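Local coordinates for PG_0823 protein (Porphyromonas gingivalis, PDB 2FSW) that probably binds DNA as a winged helix-turn-helix transcriptional regulator of the HxlR family, at residues Trp26-Ile31 and Glu59-Leu63; Lys66-Lys72 and Tyr83-Gly89; Ile31-Arg36 and Glu90-Ile96. All coordinates share one frame; numbering follows the deposited sequence.

Interaction 1 of 3, residues Trp26-Ile31 and Glu59-Leu63; sequences WTLLII and ELKFL
I30 and T27 of helix 27-34 meet E59 and L63 of helix 53-65 in the helical core of the winged helix-turn-helix domain. The short segments cross at -80°, nearly perpendicular, with their axes 10.6 Å apart at closest approach. The packing is tight on the apolar side. I30 reaches across with both branches. Its CD1 lies 3.3 Å from CG of E59, so the acidic side chain offers its methylene part to the isoleucine. Its CG2 turns to L63 and lies 3.7 Å from L63 CD1. The two methyls of L63 are shared out. CD1 serves I30, while CD2 touches both CG2 of T27 and CD1 of I31. The T27 CG2 to L63 CD2 pair, at 3.4 Å, is closer than usual van der Waals contact.

The contact is looser at W26 and L60. W26 approaches E59 only with its CB, and its indole leads away to I48 and I51. L60 barely meets I30 and instead packs on Y41 and L44. E59 is partly exposed, yet it is firmly held. Its CG stands anti to the backbone N (chi1 -162°), and a bend at chi2 brings the carboxylate over to T27. There OG1 of T27 donates a very short hydrogen bond of 2.5 Å to OE2 of E59.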
loop_
_atom_site.group_PDB
_atom_site.type_symbol
_atom_site.label_atom_id
_atom_site.label_comp_id
_atom_site.label_asym_id
_atom_site.label_seq_id
_atom_site.Cartn_x
_atom_site.Cartn_y
_atom_site.Cartn_z
ATOM N N TRP B 26 3.200 -7.573 -2.664
ATOM C CA TRP B 26 3.571 -8.523 -1.613
ATOM C C TRP B 26 4.233 -7.922 -0.385
ATOM O O TRP B 26 4.237 -8.548 0.674
ATOM C CB TRP B 26 4.483 -9.619 -2.188
ATOM C CG TRP B 26 3.946 -10.295 -3.411
ATOM C CD1 TRP B 26 4.470 -10.230 -4.673
ATOM C CD2 TRP B 26 2.793 -11.153 -3.498
ATOM N NE1 TRP B 26 3.723 -11.001 -5.537
ATOM C CE2 TRP B 26 2.692 -11.581 -4.845
ATOM C CE3 TRP B 26 1.855 -11.620 -2.569
ATOM C CZ2 TRP B 26 1.680 -12.439 -5.287
ATOM C CZ3 TRP B 26 0.852 -12.467 -3.005
ATOM C CH2 TRP B 26 0.769 -12.868 -4.355
ATOM N N THR B 27 4.801 -6.728 -0.526
ATOM C CA THR B 27 5.572 -6.087 0.555
ATOM C C THR B 27 4.884 -6.087 1.930
ATOM O O THR B 27 5.426 -6.620 2.889
ATOM C CB THR B 27 5.987 -4.640 0.185
ATOM O OG1 THR B 27 6.644 -4.644 -1.090
ATOM C CG2 THR B 27 6.940 -4.078 1.217
ATOM N N LEU B 28 3.703 -5.473 2.006
ATOM C CA LEU B 28 2.991 -5.323 3.269
ATOM C C LEU B 28 2.452 -6.638 3.809
ATOM O O LEU B 28 2.366 -6.817 5.028
ATOM C CB LEU B 28 1.862 -4.289 3.137
ATOM C CG LEU B 28 2.379 -2.860 2.993
ATOM C CD1 LEU B 28 1.262 -1.902 2.574
ATOM C CD2 LEU B 28 3.050 -2.425 4.311
ATOM N N LEU B 29 2.081 -7.544 2.899
ATOM C CA LEU B 29 1.599 -8.879 3.280
ATOM C C LEU B 29 2.693 -9.727 3.929
ATOM O O LEU B 29 2.444 -10.460 4.885
ATOM C CB LEU B 29 1.050 -9.632 2.055
ATOM C CG LEU B 29 -0.452 -9.495 1.751
ATOM C CD1 LEU B 29 -0.757 -10.119 0.401
ATOM C CD2 LEU B 29 -1.324 -10.135 2.859
ATOM N N ILE B 30 3.898 -9.645 3.385
ATOM C CA ILE B 30 5.053 -10.299 3.984
ATOM C C ILE B 30 5.281 -9.792 5.414
ATOM O O ILE B 30 5.428 -10.596 6.345
ATOM C CB ILE B 30 6.314 -10.157 3.077
ATOM C CG1 ILE B 30 6.151 -11.073 1.855
ATOM C CG2 ILE B 30 7.568 -10.507 3.857
ATOM C CD1 ILE B 30 6.978 -10.711 0.627
ATOM N N ILE B 31 5.270 -8.466 5.579
ATOM C CA ILE B 31 5.469 -7.840 6.879
ATOM C C ILE B 31 4.341 -8.274 7.822
ATOM O O ILE B 31 4.607 -8.648 8.964
ATOM C CB ILE B 31 5.614 -6.276 6.774
ATOM C CG1 ILE B 31 6.892 -5.922 5.990
ATOM C CG2 ILE B 31 5.661 -5.630 8.155
ATOM C CD1 ILE B 31 7.054 -4.445 5.641
ATOM N N GLU B 59 11.470 -9.858 -3.053
ATOM C CA GLU B 59 10.797 -9.063 -2.023
ATOM C C GLU B 59 11.503 -9.185 -0.665
ATOM O O GLU B 59 11.741 -8.186 0.004
ATOM C CB GLU B 59 9.320 -9.450 -1.937
ATOM C CG GLU B 59 8.443 -8.431 -1.237
ATOM C CD GLU B 59 8.242 -7.168 -2.042
ATOM O OE1 GLU B 59 7.703 -7.248 -3.170
ATOM O OE2 GLU B 59 8.614 -6.093 -1.529
ATOM N N LEU B 60 11.870 -10.404 -0.279
ATOM C CA LEU B 60 12.690 -10.613 0.921
ATOM C C LEU B 60 14.021 -9.856 0.860
ATOM O O LEU B 60 14.444 -9.283 1.861
ATOM C CB LEU B 60 12.921 -12.106 1.197
ATOM C CG LEU B 60 11.725 -12.905 1.749
ATOM C CD1 LEU B 60 12.009 -14.414 1.751
ATOM C CD2 LEU B 60 11.262 -12.424 3.137
ATOM N N LYS B 61 14.658 -9.837 -0.312
ATOM C CA LYS B 61 15.904 -9.082 -0.506
ATOM C C LYS B 61 15.673 -7.578 -0.382
ATOM O O LYS B 61 16.405 -6.884 0.321
ATOM C CB LYS B 61 16.551 -9.385 -1.864
ATOM C CG LYS B 61 17.889 -8.668 -2.046
ATOM C CD LYS B 61 18.330 -8.497 -3.506
ATOM C CE LYS B 61 17.573 -7.380 -4.266
ATOM N NZ LYS B 61 16.821 -6.340 -3.454
ATOM N N PHE B 62 14.656 -7.089 -1.083
ATOM C CA PHE B 62 14.243 -5.686 -1.016
ATOM C C PHE B 62 14.061 -5.225 0.439
ATOM O O PHE B 62 14.679 -4.251 0.865
ATOM C CB PHE B 62 12.974 -5.495 -1.856
ATOM C CG PHE B 62 12.410 -4.104 -1.827
ATOM C CD1 PHE B 62 12.986 -3.086 -2.591
ATOM C CD2 PHE B 62 11.271 -3.819 -1.067
ATOM C CE1 PHE B 62 12.447 -1.794 -2.578
ATOM C CE2 PHE B 62 10.730 -2.535 -1.045
ATOM C CZ PHE B 62 11.319 -1.522 -1.804
ATOM N N LEU B 63 13.248 -5.959 1.198
ATOM C CA LEU B 63 12.946 -5.617 2.595
ATOM C C LEU B 63 14.153 -5.661 3.538
ATOM O O LEU B 63 14.236 -4.863 4.479
ATOM C CB LEU B 63 11.830 -6.510 3.137
ATOM C CG LEU B 63 10.426 -6.396 2.530
ATOM C CD1 LEU B 63 9.594 -7.569 2.997
ATOM C CD2 LEU B 63 9.765 -5.058 2.898
#

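Interaction 2 of 3, residues Lys66-Lys72 and Tyr83-Gly89; sequences KGLIKKK and YSLTPLG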
loop_
_atom_site.group_PDB
_atom_site.type_symbol
_atom_site.label_atom_id
_atom_site.label_comp_id
_atom_site.label_asym_id
_atom_site.label_seq_id
_atom_site.Cartn_x
_atom_site.Cartn_y
_atom_site.Cartn_z
ATOM N N LYS B 66 16.099 -2.499 2.792
ATOM C CA LYS B 66 15.451 -1.326 3.394
ATOM C C LYS B 66 15.522 -1.330 4.929
ATOM O O LYS B 66 15.099 -0.372 5.585
ATOM C CB LYS B 66 13.987 -1.216 2.930
ATOM C CG LYS B 66 13.806 -1.020 1.423
ATOM C CD LYS B 66 14.253 0.356 0.990
ATOM C CE LYS B 66 14.192 0.491 -0.507
ATOM N NZ LYS B 66 14.045 1.919 -0.909
ATOM N N GLY B 67 16.059 -2.407 5.493
ATOM C CA GLY B 67 16.264 -2.507 6.935
ATOM C C GLY B 67 14.968 -2.738 7.683
ATOM O O GLY B 67 14.841 -2.372 8.856
ATOM N N LEU B 68 14.015 -3.368 7.002
ATOM C CA LEU B 68 12.680 -3.594 7.560
ATOM C C LEU B 68 12.547 -4.983 8.187
ATOM O O LEU B 68 11.787 -5.175 9.136
ATOM C CB LEU B 68 11.614 -3.383 6.478
ATOM C CG LEU B 68 11.357 -1.931 6.042
ATOM C CD1 LEU B 68 10.220 -1.868 5.026
ATOM C CD2 LEU B 68 11.050 -1.058 7.229
ATOM N N ILE B 69 13.285 -5.941 7.642
ATOM C CA ILE B 69 13.318 -7.296 8.174
ATOM C C ILE B 69 14.790 -7.702 8.388
ATOM O O ILE B 69 15.686 -7.155 7.737
ATOM C CB ILE B 69 12.575 -8.320 7.246
ATOM C CG1 ILE B 69 13.440 -8.714 6.039
ATOM C CG2 ILE B 69 11.201 -7.773 6.789
ATOM C CD1 ILE B 69 12.771 -9.639 5.059
ATOM N N LYS B 70 15.036 -8.627 9.312
ATOM C CA LYS B 70 16.387 -9.201 9.462
ATOM C C LYS B 70 16.440 -10.700 9.155
ATOM O O LYS B 70 15.467 -11.423 9.368
ATOM C CB LYS B 70 17.029 -8.855 10.820
ATOM C CG LYS B 70 16.182 -9.136 12.064
ATOM C CD LYS B 70 16.958 -8.805 13.352
ATOM C CE LYS B 70 16.489 -7.505 14.009
ATOM N NZ LYS B 70 15.291 -7.751 14.859
ATOM N N LYS B 71 17.582 -11.147 8.641
ATOM C CA LYS B 71 17.773 -12.524 8.173
ATOM C C LYS B 71 18.775 -13.285 9.043
ATOM O O LYS B 71 19.914 -12.844 9.195
ATOM C CB LYS B 71 18.253 -12.497 6.717
ATOM C CG LYS B 71 18.554 -13.843 6.088
ATOM C CD LYS B 71 19.010 -13.679 4.641
ATOM C CE LYS B 71 20.383 -13.024 4.546
ATOM N NZ LYS B 71 20.933 -13.032 3.159
ATOM N N LYS B 72 18.336 -14.408 9.619
ATOM C CA LYS B 72 19.217 -15.311 10.386
ATOM C C LYS B 72 19.573 -16.535 9.550
ATOM O O LYS B 72 18.699 -17.293 9.141
ATOM C CB LYS B 72 18.568 -15.786 11.694
ATOM C CG LYS B 72 18.259 -14.698 12.701
ATOM C CD LYS B 72 16.939 -14.988 13.403
ATOM C CE LYS B 72 16.069 -13.761 13.380
ATOM N NZ LYS B 72 14.763 -14.048 12.720
ATOM N N TYR B 83 13.421 -15.278 9.368
ATOM C CA TYR B 83 13.187 -13.843 9.250
ATOM C C TYR B 83 12.382 -13.297 10.424
ATOM O O TYR B 83 11.469 -13.953 10.931
ATOM C CB TYR B 83 12.472 -13.519 7.933
ATOM C CG TYR B 83 13.314 -13.764 6.703
ATOM C CD1 TYR B 83 14.186 -12.784 6.228
ATOM C CD2 TYR B 83 13.238 -14.979 6.004
ATOM C CE1 TYR B 83 14.965 -13.006 5.091
ATOM C CE2 TYR B 83 14.008 -15.208 4.877
ATOM C CZ TYR B 83 14.870 -14.217 4.418
ATOM O OH TYR B 83 15.646 -14.439 3.286
ATOM N N SER B 84 12.739 -12.093 10.852
ATOM C CA SER B 84 11.959 -11.348 11.845
ATOM C C SER B 84 11.968 -9.877 11.484
ATOM O O SER B 84 12.765 -9.446 10.645
ATOM C CB SER B 84 12.525 -11.541 13.248
ATOM O OG SER B 84 13.898 -11.206 13.279
ATOM N N LEU B 85 11.087 -9.107 12.112
ATOM C CA LEU B 85 11.053 -7.677 11.854
ATOM C C LEU B 85 12.117 -6.973 12.682
ATOM O O LEU B 85 12.335 -7.322 13.851
ATOM C CB LEU B 85 9.659 -7.064 12.150
ATOM C CG LEU B 85 8.439 -7.477 11.299
ATOM C CD1 LEU B 85 7.232 -6.580 11.592
ATOM C CD2 LEU B 85 8.728 -7.514 9.783
ATOM N N THR B 86 12.763 -5.982 12.065
ATOM C CA THR B 86 13.560 -4.989 12.783
ATOM C C THR B 86 12.651 -4.014 13.552
ATOM O O THR B 86 11.431 -4.015 13.357
ATOM C CB THR B 86 14.482 -4.198 11.818
ATOM O OG1 THR B 86 13.697 -3.497 10.845
ATOM C CG2 THR B 86 15.472 -5.129 11.112
ATOM N N PRO B 87 13.226 -3.212 14.476
ATOM C CA PRO B 87 12.437 -2.147 15.101
ATOM C C PRO B 87 11.810 -1.174 14.089
ATOM O O PRO B 87 10.696 -0.689 14.315
ATOM C CB PRO B 87 13.452 -1.445 16.019
ATOM C CG PRO B 87 14.462 -2.555 16.351
ATOM C CD PRO B 87 14.588 -3.299 15.052
ATOM N N LEU B 88 12.506 -0.912 12.981
ATOM C CA LEU B 88 11.924 -0.125 11.884
ATOM C C LEU B 88 10.721 -0.844 11.254
ATOM O O LEU B 88 9.650 -0.254 11.103
ATOM C CB LEU B 88 12.984 0.196 10.815
ATOM C CG LEU B 88 12.522 1.107 9.659
ATOM C CD1 LEU B 88 12.093 2.480 10.143
ATOM C CD2 LEU B 88 13.664 1.228 8.636
ATOM N N GLY B 89 10.901 -2.121 10.911
ATOM C CA GLY B 89 9.836 -2.929 10.315
ATOM C C GLY B 89 8.639 -3.027 11.237
ATOM O O GLY B 89 7.487 -3.098 10.784
#
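Y83 lays its ring alongside the aliphatic chain of K71, and the two side chains point the same way. CE1 of Y83 is 3.7 Å from CB of K71, and CD1 of the same ring touches CD1 of I69. I69 faces the protein interior and packs on L60, L63 and C64 of helix 53-65. The pair Y83 and K71 belongs to the beta hairpin of strands 69-74 and 80-85, the wing of the winged-helix fold. The strands are antiparallel. K70 and S84 form the hydrogen-bonded pair, flanked by the non-hydrogen-bonded pairs I69 with L85 and K71 with Y83. K70 N donates to S84 O at 2.8 Å, and S84 N donates back to K70 O.

K70 and S84 share the face of the hairpin opposite K71 and Y83. CG of K70 sits between its backbone N and carbonyl carbon (chi1 51°) and touches OG of S84. Bends further out bring K70 NZ to the carbonyl of L85, where it bonds from above the carbonyl plane. K72 also reaches S84, and its NZ adds a weak hydrogen bond to OG.

At the base of the hairpin, G67 ends the preceding helix in a Schellman motif, and T86 is the N-cap of the next one. L68 CD2 packs at 3.6 Å on CG of L88. L68 O accepts from T86 N and also receives a CA-H contact from G89. T86 OG1 joins the end of helix 53-65 to the start of the short helix 87-90: it donates to G67 O at 2.6 Å and accepts from G89 N at 3.1 Å with an N-H...O angle of 165°.

Interaction 3 of 3, residues Ile31-Arg36 and Glu90-Ile96; sequences IFQINR and EKVLPII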
loop_
_atom_site.group_PDB
_atom_site.type_symbol
_atom_site.label_atom_id
_atom_site.label_comp_id
_atom_site.label_asym_id
_atom_site.label_seq_id
_atom_site.Cartn_x
_atom_site.Cartn_y
_atom_site.Cartn_z
ATOM N N ILE B 31 5.270 -8.466 5.579
ATOM C CA ILE B 31 5.469 -7.840 6.879
ATOM C C ILE B 31 4.341 -8.274 7.822
ATOM O O ILE B 31 4.607 -8.648 8.964
ATOM C CB ILE B 31 5.614 -6.276 6.774
ATOM C CG1 ILE B 31 6.892 -5.922 5.990
ATOM C CG2 ILE B 31 5.661 -5.630 8.155
ATOM C CD1 ILE B 31 7.054 -4.445 5.641
ATOM N N PHE B 32 3.102 -8.271 7.316
ATOM C CA PHE B 32 1.946 -8.806 8.052
ATOM C C PHE B 32 2.189 -10.231 8.562
ATOM O O PHE B 32 1.964 -10.525 9.740
ATOM C CB PHE B 32 0.661 -8.735 7.199
ATOM C CG PHE B 32 -0.578 -9.294 7.885
ATOM C CD1 PHE B 32 -1.012 -8.782 9.119
ATOM C CD2 PHE B 32 -1.327 -10.302 7.283
ATOM C CE1 PHE B 32 -2.157 -9.272 9.750
ATOM C CE2 PHE B 32 -2.480 -10.806 7.902
ATOM C CZ PHE B 32 -2.893 -10.296 9.139
ATOM N N GLN B 33 2.675 -11.104 7.684
ATOM C CA GLN B 33 2.902 -12.505 8.042
ATOM C C GLN B 33 4.056 -12.722 9.032
ATOM O O GLN B 33 3.907 -13.459 10.013
ATOM C CB GLN B 33 3.015 -13.404 6.794
ATOM C CG GLN B 33 1.654 -13.731 6.174
ATOM C CD GLN B 33 0.707 -14.429 7.159
ATOM O OE1 GLN B 33 1.143 -15.104 8.101
ATOM N NE2 GLN B 33 -0.587 -14.262 6.946
ATOM N N ILE B 34 5.189 -12.069 8.789
ATOM C CA ILE B 34 6.272 -12.091 9.776
ATOM C C ILE B 34 5.758 -11.607 11.145
ATOM O O ILE B 34 5.860 -12.338 12.137
ATOM C CB ILE B 34 7.509 -11.281 9.326
ATOM C CG1 ILE B 34 8.101 -11.869 8.031
ATOM C CG2 ILE B 34 8.566 -11.282 10.428
ATOM C CD1 ILE B 34 9.067 -10.905 7.301
ATOM N N ASN B 35 5.187 -10.399 11.185
ATOM C CA ASN B 35 4.604 -9.847 12.404
ATOM C C ASN B 35 5.658 -9.790 13.529
ATOM O O ASN B 35 6.780 -9.326 13.316
ATOM C CB ASN B 35 3.353 -10.653 12.817
ATOM C CG ASN B 35 2.178 -9.764 13.240
ATOM O OD1 ASN B 35 1.277 -9.456 12.431
ATOM N ND2 ASN B 35 2.172 -9.358 14.508
ATOM N N ARG B 36 5.299 -10.294 14.705
ATOM C CA ARG B 36 6.124 -10.169 15.902
ATOM C C ARG B 36 6.763 -11.483 16.297
ATOM O O ARG B 36 7.034 -11.727 17.472
ATOM C CB ARG B 36 5.285 -9.644 17.057
ATOM C CG ARG B 36 4.819 -8.235 16.851
ATOM C CD ARG B 36 3.910 -7.803 17.976
ATOM N NE ARG B 36 3.049 -6.730 17.507
ATOM C CZ ARG B 36 3.378 -5.445 17.527
ATOM N NH1 ARG B 36 4.558 -5.070 18.019
ATOM N NH2 ARG B 36 2.523 -4.544 17.054
ATOM N N GLU B 90 8.904 -3.020 12.541
ATOM C CA GLU B 90 7.821 -3.049 13.511
ATOM C C GLU B 90 6.960 -1.772 13.433
ATOM O O GLU B 90 5.780 -1.814 13.772
ATOM C CB GLU B 90 8.344 -3.320 14.936
ATOM C CG GLU B 90 8.718 -4.798 15.234
ATOM C CD GLU B 90 9.386 -5.002 16.614
ATOM O OE1 GLU B 90 10.381 -5.761 16.707
ATOM O OE2 GLU B 90 8.933 -4.412 17.621
ATOM N N LYS B 91 7.545 -0.654 12.981
ATOM C CA LYS B 91 6.801 0.609 12.794
ATOM C C LYS B 91 5.805 0.586 11.626
ATOM O O LYS B 91 5.004 1.530 11.462
ATOM C CB LYS B 91 7.740 1.810 12.603
ATOM C CG LYS B 91 8.779 2.004 13.694
ATOM C CD LYS B 91 8.153 2.613 14.915
ATOM C CE LYS B 91 9.210 3.038 15.897
ATOM N NZ LYS B 91 9.900 4.254 15.393
ATOM N N VAL B 92 5.891 -0.453 10.802
ATOM C CA VAL B 92 4.926 -0.674 9.700
ATOM C C VAL B 92 3.631 -1.350 10.178
ATOM O O VAL B 92 2.583 -1.177 9.573
ATOM C CB VAL B 92 5.576 -1.513 8.558
ATOM C CG1 VAL B 92 4.638 -1.666 7.369
ATOM C CG2 VAL B 92 6.872 -0.878 8.135
ATOM N N LEU B 93 3.696 -2.097 11.280
ATOM C CA LEU B 93 2.506 -2.795 11.800
ATOM C C LEU B 93 1.267 -1.925 12.063
ATOM O O LEU B 93 0.163 -2.383 11.807
ATOM C CB LEU B 93 2.854 -3.678 13.017
ATOM C CG LEU B 93 3.820 -4.844 12.693
ATOM C CD1 LEU B 93 4.278 -5.546 13.988
ATOM C CD2 LEU B 93 3.259 -5.869 11.688
ATOM N N PRO B 94 1.424 -0.681 12.580
ATOM C CA PRO B 94 0.240 0.199 12.665
ATOM C C PRO B 94 -0.462 0.504 11.331
ATOM O O PRO B 94 -1.683 0.694 11.311
ATOM C CB PRO B 94 0.808 1.491 13.288
ATOM C CG PRO B 94 2.007 1.051 14.014
ATOM C CD PRO B 94 2.608 -0.020 13.156
ATOM N N ILE B 95 0.289 0.561 10.237
ATOM C CA ILE B 95 -0.304 0.743 8.907
ATOM C C ILE B 95 -1.150 -0.484 8.567
ATOM O O ILE B 95 -2.261 -0.363 8.065
ATOM C CB ILE B 95 0.785 0.926 7.780
ATOM C CG1 ILE B 95 1.650 2.178 8.038
ATOM C CG2 ILE B 95 0.115 0.953 6.346
ATOM C CD1 ILE B 95 3.028 2.116 7.399
ATOM N N ILE B 96 -0.591 -1.654 8.859
ATOM C CA ILE B 96 -1.188 -2.928 8.551
ATOM C C ILE B 96 -2.446 -3.208 9.386
ATOM O O ILE B 96 -3.428 -3.733 8.855
ATOM C CB ILE B 96 -0.126 -4.038 8.657
ATOM C CG1 ILE B 96 0.873 -3.875 7.486
ATOM C CG2 ILE B 96 -0.782 -5.442 8.645
ATOM C CD1 ILE B 96 2.148 -4.778 7.626
#
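The closest backbone approach between I31-R36 and E90-I96 is at F32 and I96, whose CA atoms are 6.7 Å apart. Helix 27-34 of the winged helix-turn-helix domain ends in the first segment, and N35 leaves it with positive phi. In the second, a type I turn from E90 to L93 leads into C-terminal helix 93-106, whose start packs on that end.

The side chains meet through apolar groups, with no hydrogen bond across. I96 divides its branches: CG2 lies 3.4 Å from CD1 of F32, obliquely to the ring, and CD1 lies 3.7 Å from CG2 of I31. I31 crosses both I96 and V92 at about a right angle. V92 CG1 is 4.1 Å from CD1 of I31.

R36 is extended from CG to NE. This carries its guanidinium to L93, whose CD1 stands 3.6 Å above the plane, over the centre of one face. R36 NH1 and E90 OE2 are 4.4 Å apart, too far for a salt bridge, though their opposite charges may still attract.

L85 of strand 80-85 packs on I31, I34 and L93. V92 and I96 also rest on L28, and V92 touches F22 of helix 14-22 and F102 of the second subunit.

How the interactions relate
The three contacts lie 10 to 11 Å apart, centre to centre, within one winged helix-turn-helix domain. Interactions 1 and 3 share I31 and use successive parts of helix 27-34. Their segments alternate along the chain. Interaction 2 follows interaction 1 in sequence, and both its segments fall between those of interaction 3. Helix 53-65 is followed, after a short turn, by strand 69-74, with a probable hydrogen bond between L63 O and L68 N. Helix 87-90 leads on to helix 93-106. Helix 27-34 is thus joined to helix 53-65 and to the C-terminal helix, with the wing hairpin packed beside it. All three contacts also touch the second subunit.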